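PDB 5HMQ: 3-dehydroshikimate dehydratase, which catalyses the metal-dependent dehydration of 3-dehydroshikimate to protocatechuate, a common intermediate in the breakdown of quinate and shikimate. Local coordinates for residues L545-A557 / F566-D578. Sequence-based numbering, arbitrary orientation.
Sequences LLEIPLNYYDDLA and FLSELAYYNVLYD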
ATOM      1  N   LEU C 545      28.072  20.258   3.952  1.00 53.72           N
ATOM      2  CA  LEU C 545      26.929  21.156   3.906  1.00 52.31           C
ATOM      3  C   LEU C 545      26.672  21.617   2.470  1.00 53.82           C
ATOM      4  O   LEU C 545      27.587  21.700   1.644  1.00 55.38           O
ATOM      5  CB  LEU C 545      27.165  22.353   4.827  1.00 51.70           C
ATOM      6  CG  LEU C 545      27.490  21.995   6.275  1.00 52.12           C
ATOM      7  CD1 LEU C 545      28.177  23.176   6.945  1.00 52.90           C
ATOM      8  CD2 LEU C 545      26.237  21.596   7.045  1.00 50.71           C
ATOM      9  N   LEU C 546      25.414  21.947   2.186  1.00 56.55           N
ATOM     10  CA  LEU C 546      25.008  22.256   0.821  1.00 55.83           C
ATOM     11  C   LEU C 546      25.489  23.634   0.382  1.00 58.36           C
ATOM     12  O   LEU C 546      25.608  24.564   1.185  1.00 56.45           O
ATOM     13  CB  LEU C 546      23.491  22.197   0.693  1.00 55.47           C
ATOM     14  CG  LEU C 546      22.819  20.904   1.140  1.00 56.80           C
ATOM     15  CD1 LEU C 546      21.315  21.025   1.000  1.00 54.55           C
ATOM     16  CD2 LEU C 546      23.344  19.739   0.318  1.00 57.78           C
ATOM     17  N   GLU C 547      25.751  23.755  -0.917  1.00 63.96           N
ATOM     18  CA  GLU C 547      26.037  25.038  -1.547  1.00 63.54           C
ATOM     19  C   GLU C 547      24.743  25.644  -2.067  1.00 65.02           C
ATOM     20  O   GLU C 547      24.020  25.009  -2.841  1.00 67.04           O
ATOM     21  CB  GLU C 547      27.028  24.877  -2.702  1.00 65.97           C
ATOM     22  CG  GLU C 547      27.255  26.159  -3.499  1.00 70.11           C
ATOM     23  CD  GLU C 547      28.321  26.008  -4.565  1.00 71.74           C
ATOM     24  OE1 GLU C 547      29.282  25.242  -4.344  1.00 70.87           O
ATOM     25  OE2 GLU C 547      28.185  26.639  -5.635  1.00 73.26           O
ATOM     26  N   ILE C 548      24.460  26.866  -1.648  1.00 66.39           N
ATOM     27  CA  ILE C 548      23.218  27.554  -1.988  1.00 67.49           C
ATOM     28  C   ILE C 548      23.516  28.539  -3.113  1.00 71.33           C
ATOM     29  O   ILE C 548      24.468  29.323  -2.993  1.00 73.33           O
ATOM     30  CB  ILE C 548      22.623  28.277  -0.767  1.00 64.35           C
ATOM     31  CG1 ILE C 548      22.442  27.296   0.393  1.00 63.27           C
ATOM     32  CG2 ILE C 548      21.296  28.920  -1.125  1.00 63.38           C
ATOM     33  CD1 ILE C 548      21.603  26.085   0.045  1.00 65.17           C
ATOM     34  N   PRO C 549      22.750  28.531  -4.203  1.00 71.99           N
ATOM     35  CA  PRO C 549      23.083  29.389  -5.343  1.00 71.45           C
ATOM     36  C   PRO C 549      22.907  30.864  -5.014  1.00 71.49           C
ATOM     37  O   PRO C 549      22.191  31.248  -4.086  1.00 69.78           O
ATOM     38  CB  PRO C 549      22.097  28.942  -6.431  1.00 71.43           C
ATOM     39  CG  PRO C 549      21.609  27.596  -5.990  1.00 69.65           C
ATOM     40  CD  PRO C 549      21.621  27.634  -4.496  1.00 71.38           C
ATOM     41  N   LEU C 550      23.590  31.696  -5.805  1.00 72.43           N
ATOM     42  CA  LEU C 550      23.585  33.135  -5.563  1.00 70.81           C
ATOM     43  C   LEU C 550      22.188  33.721  -5.724  1.00 69.99           C
ATOM     44  O   LEU C 550      21.790  34.612  -4.963  1.00 67.86           O
ATOM     45  CB  LEU C 550      24.573  33.818  -6.512  1.00 71.85           C
ATOM     46  CG  LEU C 550      25.314  35.089  -6.078  1.00 71.32           C
ATOM     47  CD1 LEU C 550      26.373  35.448  -7.110  1.00 69.08           C
ATOM     48  CD2 LEU C 550      24.372  36.262  -5.861  1.00 72.51           C
ATOM     49  N   ASN C 551      21.424  33.227  -6.704  1.00 71.97           N
ATOM     50  CA  ASN C 551      20.097  33.775  -6.967  1.00 72.77           C
ATOM     51  C   ASN C 551      19.164  33.652  -5.768  1.00 73.79           C
ATOM     52  O   ASN C 551      18.213  34.435  -5.656  1.00 72.25           O
ATOM     53  CB  ASN C 551      19.480  33.095  -8.195  1.00 72.20           C
ATOM     54  CG  ASN C 551      19.471  31.578  -8.091  1.00 74.19           C
ATOM     55  OD1 ASN C 551      19.197  31.012  -7.031  1.00 74.27           O
ATOM     56  ND2 ASN C 551      19.774  30.911  -9.199  1.00 75.40           N
ATOM     57  N   TYR C 552      19.410  32.689  -4.876  1.00 69.82           N
ATOM     58  CA  TYR C 552      18.623  32.597  -3.651  1.00 70.92           C
ATOM     59  C   TYR C 552      18.822  33.831  -2.781  1.00 71.73           C
ATOM     60  O   TYR C 552      17.859  34.370  -2.221  1.00 72.61           O
ATOM     61  CB  TYR C 552      18.998  31.330  -2.882  1.00 70.67           C
ATOM     62  CG  TYR C 552      18.374  31.228  -1.509  1.00 69.16           C
ATOM     63  CD1 TYR C 552      17.043  30.857  -1.358  1.00 68.15           C
ATOM     64  CD2 TYR C 552      19.107  31.510  -0.363  1.00 69.94           C
ATOM     65  CE1 TYR C 552      16.464  30.761  -0.108  1.00 66.84           C
ATOM     66  CE2 TYR C 552      18.536  31.416   0.892  1.00 69.42           C
ATOM     67  CZ  TYR C 552      17.214  31.042   1.014  1.00 66.92           C
ATOM     68  OH  TYR C 552      16.639  30.949   2.260  1.00 65.75           O
ATOM     69  N   TYR C 553      20.067  34.292  -2.652  1.00 70.85           N
ATOM     70  CA  TYR C 553      20.349  35.450  -1.813  1.00 71.80           C
ATOM     71  C   TYR C 553      20.019  36.758  -2.519  1.00 70.25           C
ATOM     72  O   TYR C 553      19.704  37.752  -1.854  1.00 68.45           O
ATOM     73  CB  TYR C 553      21.808  35.416  -1.359  1.00 71.74           C
ATOM     74  CG  TYR C 553      22.122  34.161  -0.583  1.00 70.33           C
ATOM     75  CD1 TYR C 553      21.759  34.040   0.752  1.00 69.94           C
ATOM     76  CD2 TYR C 553      22.762  33.089  -1.189  1.00 67.87           C
ATOM     77  CE1 TYR C 553      22.029  32.891   1.464  1.00 69.95           C
ATOM     78  CE2 TYR C 553      23.040  31.935  -0.485  1.00 69.04           C
ATOM     79  CZ  TYR C 553      22.670  31.842   0.841  1.00 71.20           C
ATOM     80  OH  TYR C 553      22.942  30.694   1.548  1.00 71.74           O
ATOM     81  N   ASP C 554      20.092  36.785  -3.852  1.00 73.01           N
ATOM     82  CA  ASP C 554      19.546  37.918  -4.591  1.00 73.95           C
ATOM     83  C   ASP C 554      18.052  38.047  -4.346  1.00 74.63           C
ATOM     84  O   ASP C 554      17.522  39.160  -4.248  1.00 74.21           O
ATOM     85  CB  ASP C 554      19.827  37.763  -6.084  1.00 75.51           C
ATOM     86  CG  ASP C 554      21.284  37.960  -6.434  1.00 76.78           C
ATOM     87  OD1 ASP C 554      21.978  38.697  -5.705  1.00 76.86           O
ATOM     88  OD2 ASP C 554      21.733  37.377  -7.444  1.00 77.87           O
ATOM     89  N   ASP C 555      17.357  36.912  -4.232  1.00 77.25           N
ATOM     90  CA  ASP C 555      15.926  36.936  -3.953  1.00 77.08           C
ATOM     91  C   ASP C 555      15.646  37.451  -2.547  1.00 78.27           C
ATOM     92  O   ASP C 555      14.679  38.191  -2.332  1.00 79.28           O
ATOM     93  CB  ASP C 555      15.333  35.542  -4.143  1.00 76.06           C
ATOM     94  CG  ASP C 555      13.826  35.524  -4.000  1.00 77.91           C
ATOM     95  OD1 ASP C 555      13.334  35.447  -2.855  1.00 77.46           O
ATOM     96  OD2 ASP C 555      13.133  35.589  -5.036  1.00 80.82           O
ATOM     97  N   LEU C 556      16.474  37.062  -1.575  1.00 76.52           N
ATOM     98  CA  LEU C 556      16.294  37.565  -0.219  1.00 76.54           C
ATOM     99  C   LEU C 556      16.530  39.066  -0.147  1.00 78.44           C
ATOM    100  O   LEU C 556      15.900  39.755   0.664  1.00 80.22           O
ATOM    101  CB  LEU C 556      17.238  36.839   0.739  1.00 75.16           C
ATOM    102  CG  LEU C 556      16.926  35.370   1.018  1.00 74.48           C
ATOM    103  CD1 LEU C 556      18.016  34.756   1.884  1.00 75.12           C
ATOM    104  CD2 LEU C 556      15.556  35.206   1.659  1.00 73.81           C
ATOM    105  N   ALA C 557      17.422  39.590  -0.990  1.00 80.30           N
ATOM    106  CA  ALA C 557      17.671  41.028  -1.012  1.00 80.94           C
ATOM    107  C   ALA C 557      16.445  41.799  -1.484  1.00 80.54           C
ATOM    108  O   ALA C 557      16.122  42.858  -0.936  1.00 80.53           O
ATOM    109  CB  ALA C 557      18.876  41.338  -1.899  1.00 80.55           C
ATOM    110  N   PHE C 566      25.271  41.977   6.395  1.00 76.07           N
ATOM    111  CA  PHE C 566      24.751  40.741   6.974  1.00 72.72           C
ATOM    112  C   PHE C 566      24.393  39.706   5.918  1.00 72.46           C
ATOM    113  O   PHE C 566      24.713  38.526   6.079  1.00 74.17           O
ATOM    114  CB  PHE C 566      23.528  41.043   7.841  1.00 71.94           C
ATOM    115  CG  PHE C 566      22.975  39.836   8.545  1.00 71.03           C
ATOM    116  CD1 PHE C 566      23.673  39.229   9.574  1.00 69.59           C
ATOM    117  CD2 PHE C 566      21.749  39.305   8.167  1.00 70.01           C
ATOM    118  CE1 PHE C 566      23.161  38.112  10.213  1.00 69.28           C
ATOM    119  CE2 PHE C 566      21.230  38.193   8.803  1.00 69.25           C
ATOM    120  CZ  PHE C 566      21.936  37.594   9.826  1.00 68.33           C
ATOM    121  N   LEU C 567      23.745  40.124   4.829  1.00 71.05           N
ATOM    122  CA  LEU C 567      23.277  39.154   3.849  1.00 70.77           C
ATOM    123  C   LEU C 567      24.440  38.523   3.099  1.00 74.14           C
ATOM    124  O   LEU C 567      24.384  37.336   2.753  1.00 76.75           O
ATOM    125  CB  LEU C 567      22.320  39.819   2.846  1.00 70.30           C
ATOM    126  CG  LEU C 567      21.797  39.002   1.651  1.00 73.13           C
ATOM    127  CD1 LEU C 567      20.397  39.502   1.268  1.00 74.31           C
ATOM    128  CD2 LEU C 567      22.721  38.933   0.408  1.00 73.83           C
ATOM    129  N   SER C 568      25.510  39.282   2.862  1.00 72.76           N
ATOM    130  CA  SER C 568      26.678  38.712   2.207  1.00 72.63           C
ATOM    131  C   SER C 568      27.360  37.673   3.077  1.00 70.00           C
ATOM    132  O   SER C 568      28.039  36.787   2.549  1.00 66.94           O
ATOM    133  CB  SER C 568      27.665  39.818   1.833  1.00 70.62           C
ATOM    134  OG  SER C 568      28.347  40.309   2.973  1.00 71.24           O
ATOM    135  N   GLU C 569      27.192  37.756   4.398  1.00 65.28           N
ATOM    136  CA  GLU C 569      27.686  36.697   5.269  1.00 67.97           C
ATOM    137  C   GLU C 569      26.844  35.436   5.125  1.00 67.94           C
ATOM    138  O   GLU C 569      27.389  34.331   5.035  1.00 63.84           O
ATOM    139  CB  GLU C 569      27.707  37.182   6.717  1.00 68.87           C
ATOM    140  CG  GLU C 569      28.796  38.203   7.001  1.00 70.80           C
ATOM    141  CD  GLU C 569      28.677  38.823   8.381  1.00 74.91           C
ATOM    142  OE1 GLU C 569      27.956  38.261   9.230  1.00 74.61           O
ATOM    143  OE2 GLU C 569      29.309  39.877   8.612  1.00 76.83           O
ATOM    144  N   LEU C 570      25.514  35.584   5.093  1.00 67.14           N
ATOM    145  CA  LEU C 570      24.648  34.436   4.862  1.00 65.13           C
ATOM    146  C   LEU C 570      24.993  33.744   3.552  1.00 63.25           C
ATOM    147  O   LEU C 570      25.014  32.512   3.478  1.00 63.03           O
ATOM    148  CB  LEU C 570      23.182  34.874   4.865  1.00 63.19           C
ATOM    149  CG  LEU C 570      22.677  35.457   6.186  1.00 63.58           C
ATOM    150  CD1 LEU C 570      21.401  36.242   5.943  1.00 63.70           C
ATOM    151  CD2 LEU C 570      22.421  34.329   7.185  1.00 61.64           C
ATOM    152  N   ALA C 571      25.263  34.521   2.505  1.00 64.54           N
ATOM    153  CA  ALA C 571      25.618  33.927   1.220  1.00 65.77           C
ATOM    154  C   ALA C 571      26.958  33.205   1.307  1.00 66.16           C
ATOM    155  O   ALA C 571      27.149  32.153   0.685  1.00 69.17           O
ATOM    156  CB  ALA C 571      25.652  35.008   0.135  1.00 65.78           C
ATOM    157  N   TYR C 572      27.906  33.762   2.065  1.00 62.95           N
ATOM    158  CA  TYR C 572      29.201  33.107   2.212  1.00 61.70           C
ATOM    159  C   TYR C 572      29.107  31.848   3.063  1.00 59.71           C
ATOM    160  O   TYR C 572      29.848  30.889   2.827  1.00 58.97           O
ATOM    161  CB  TYR C 572      30.228  34.056   2.825  1.00 59.57           C
ATOM    162  CG  TYR C 572      31.640  33.531   2.684  1.00 58.96           C
ATOM    163  CD1 TYR C 572      32.317  33.620   1.475  1.00 57.37           C
ATOM    164  CD2 TYR C 572      32.271  32.889   3.743  1.00 59.54           C
ATOM    165  CE1 TYR C 572      33.600  33.125   1.338  1.00 55.74           C
ATOM    166  CE2 TYR C 572      33.553  32.387   3.613  1.00 59.50           C
ATOM    167  CZ  TYR C 572      34.212  32.508   2.408  1.00 58.84           C
ATOM    168  OH  TYR C 572      35.486  32.008   2.270  1.00 59.46           O
ATOM    169  N   TYR C 573      28.201  31.821   4.041  1.00 57.48           N
ATOM    170  CA  TYR C 573      28.054  30.678   4.930  1.00 59.71           C
ATOM    171  C   TYR C 573      26.961  29.719   4.477  1.00 59.88           C
ATOM    172  O   TYR C 573      26.636  28.781   5.213  1.00 56.93           O
ATOM    173  CB  TYR C 573      27.754  31.151   6.358  1.00 59.18           C
ATOM    174  CG  TYR C 573      28.912  31.791   7.096  1.00 59.09           C
ATOM    175  CD1 TYR C 573      29.272  33.112   6.860  1.00 56.86           C
ATOM    176  CD2 TYR C 573      29.628  31.081   8.053  1.00 57.02           C
ATOM    177  CE1 TYR C 573      30.319  33.703   7.535  1.00 55.33           C
ATOM    178  CE2 TYR C 573      30.680  31.665   8.737  1.00 59.15           C
ATOM    179  CZ  TYR C 573      31.020  32.979   8.472  1.00 58.64           C
ATOM    180  OH  TYR C 573      32.064  33.571   9.146  1.00 57.73           O
ATOM    181  N   ASN C 574      26.398  29.929   3.285  1.00 61.27           N
ATOM    182  CA  ASN C 574      25.379  29.046   2.716  1.00 59.53           C
ATOM    183  C   ASN C 574      24.242  28.797   3.705  1.00 60.12           C
ATOM    184  O   ASN C 574      23.719  27.686   3.819  1.00 63.67           O
ATOM    185  CB  ASN C 574      25.995  27.728   2.246  1.00 57.75           C
ATOM    186  CG  ASN C 574      26.936  27.911   1.070  1.00 59.55           C
ATOM    187  OD1 ASN C 574      26.522  28.321  -0.014  1.00 61.46           O
ATOM    188  ND2 ASN C 574      28.211  27.605   1.280  1.00 59.28           N
ATOM    189  N   VAL C 575      23.854  29.843   4.427  1.00 57.18           N
ATOM    190  CA  VAL C 575      22.781  29.751   5.410  1.00 56.35           C
ATOM    191  C   VAL C 575      21.457  30.071   4.730  1.00 58.85           C
ATOM    192  O   VAL C 575      21.356  31.041   3.969  1.00 58.53           O
ATOM    193  CB  VAL C 575      23.039  30.696   6.595  1.00 56.55           C
ATOM    194  CG1 VAL C 575      21.877  30.649   7.579  1.00 56.98           C
ATOM    195  CG2 VAL C 575      24.336  30.327   7.293  1.00 55.33           C
ATOM    196  N   LEU C 576      20.443  29.259   5.012  1.00 57.40           N
ATOM    197  CA  LEU C 576      19.087  29.467   4.527  1.00 58.02           C
ATOM    198  C   LEU C 576      18.274  30.209   5.581  1.00 54.79           C
ATOM    199  O   LEU C 576      18.555  30.125   6.779  1.00 56.84           O
ATOM    200  CB  LEU C 576      18.435  28.127   4.182  1.00 57.01           C
ATOM    201  CG  LEU C 576      19.150  27.362   3.066  1.00 54.94           C
ATOM    202  CD1 LEU C 576      18.777  25.897   3.088  1.00 55.91           C
ATOM    203  CD2 LEU C 576      18.816  27.962   1.716  1.00 56.45           C
ATOM    204  N   TYR C 577      17.256  30.936   5.125  1.00 53.82           N
ATOM    205  CA  TYR C 577      16.595  31.926   5.961  1.00 56.69           C
ATOM    206  C   TYR C 577      15.083  31.840   5.811  1.00 57.62           C
ATOM    207  O   TYR C 577      14.562  31.504   4.745  1.00 60.66           O
ATOM    208  CB  TYR C 577      17.080  33.341   5.612  1.00 57.46           C
ATOM    209  CG  TYR C 577      16.393  34.449   6.377  1.00 57.40           C
ATOM    210  CD1 TYR C 577      16.757  34.747   7.682  1.00 58.64           C
ATOM    211  CD2 TYR C 577      15.390  35.205   5.786  1.00 59.93           C
ATOM    212  CE1 TYR C 577      16.133  35.764   8.383  1.00 58.84           C
ATOM    213  CE2 TYR C 577      14.761  36.224   6.477  1.00 60.36           C
ATOM    214  CZ  TYR C 577      15.136  36.498   7.774  1.00 61.45           C
ATOM    215  OH  TYR C 577      14.511  37.512   8.465  1.00 63.49           O
ATOM    216  N   ASP C 578      14.387  32.143   6.906  1.00 57.51           N
ATOM    217  CA  ASP C 578      12.940  32.289   6.919  1.00 58.82           C
ATOM    218  C   ASP C 578      12.558  33.245   8.040  1.00 58.75           C
ATOM    219  O   ASP C 578      13.270  33.364   9.040  1.00 59.10           O
ATOM    220  CB  ASP C 578      12.231  30.942   7.104  1.00 60.75           C
ATOM    221  CG  ASP C 578      10.738  31.029   6.840  1.00 63.16           C
ATOM    222  OD1 ASP C 578      10.338  31.748   5.901  1.00 63.28           O
ATOM    223  OD2 ASP C 578       9.965  30.385   7.580  1.00 63.27           O
TER
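Y553 meets A571 where helix 550-557 runs nearly antiparallel to helix 566-572, their axes 10.0 Å apart at 157°; strand 576-578, which follows the second helix, runs roughly parallel to the first. The Y553 ring lies flat on the neighbouring helix: A571 CA sits 3.5 Å from its centroid, almost on the ring normal, while Y552 CD2 covers the opposite face. With CG anti to the carbonyl carbon, the ring reaches beyond the helix's C-terminal end to the turn, where Y553 OH donates to V575 O at 2.9 Å. That carbonyl lies at the ring edge, but the hydroxyl approaches from above the carbonyl plane. Nearer the base of Y553, L567 CD2 rests near Y553 CB, while CD1 lies 3.6 Å from Y553 O and reaches A557.

This helical hairpin belongs to the second VOC (glyoxalase-like) module of the C-terminal, dioxygenase-like domain, and it leads into the edge strand 576-579 of that module's mixed sheet. Y552 is fastened to the strand. With CG anti to the backbone N (chi1 172°), its ring comes down over L576, whose CD2 presses on one face toward the rim, 3.5 Å from Y552 CZ. Y577 N donates to Y552 OH at 2.9 Å, and N616 OD1 is a second hydrogen-bond partner of this hydroxyl. I548 CD1 packs on the same L576 methyl, CD2, at 3.8 Å, and L556 CD1 rests against Y577 CB, whereas the hydroxyl of Y577 turns to E585 and R579. Before the first helix, I548 N gives N574 OD1 a nearly straight bond of 3.0 Å (177° at the hydrogen), approaching from above the amide's carbonyl plane. N574 itself has left-handed backbone angles, in the turn between helix and strand.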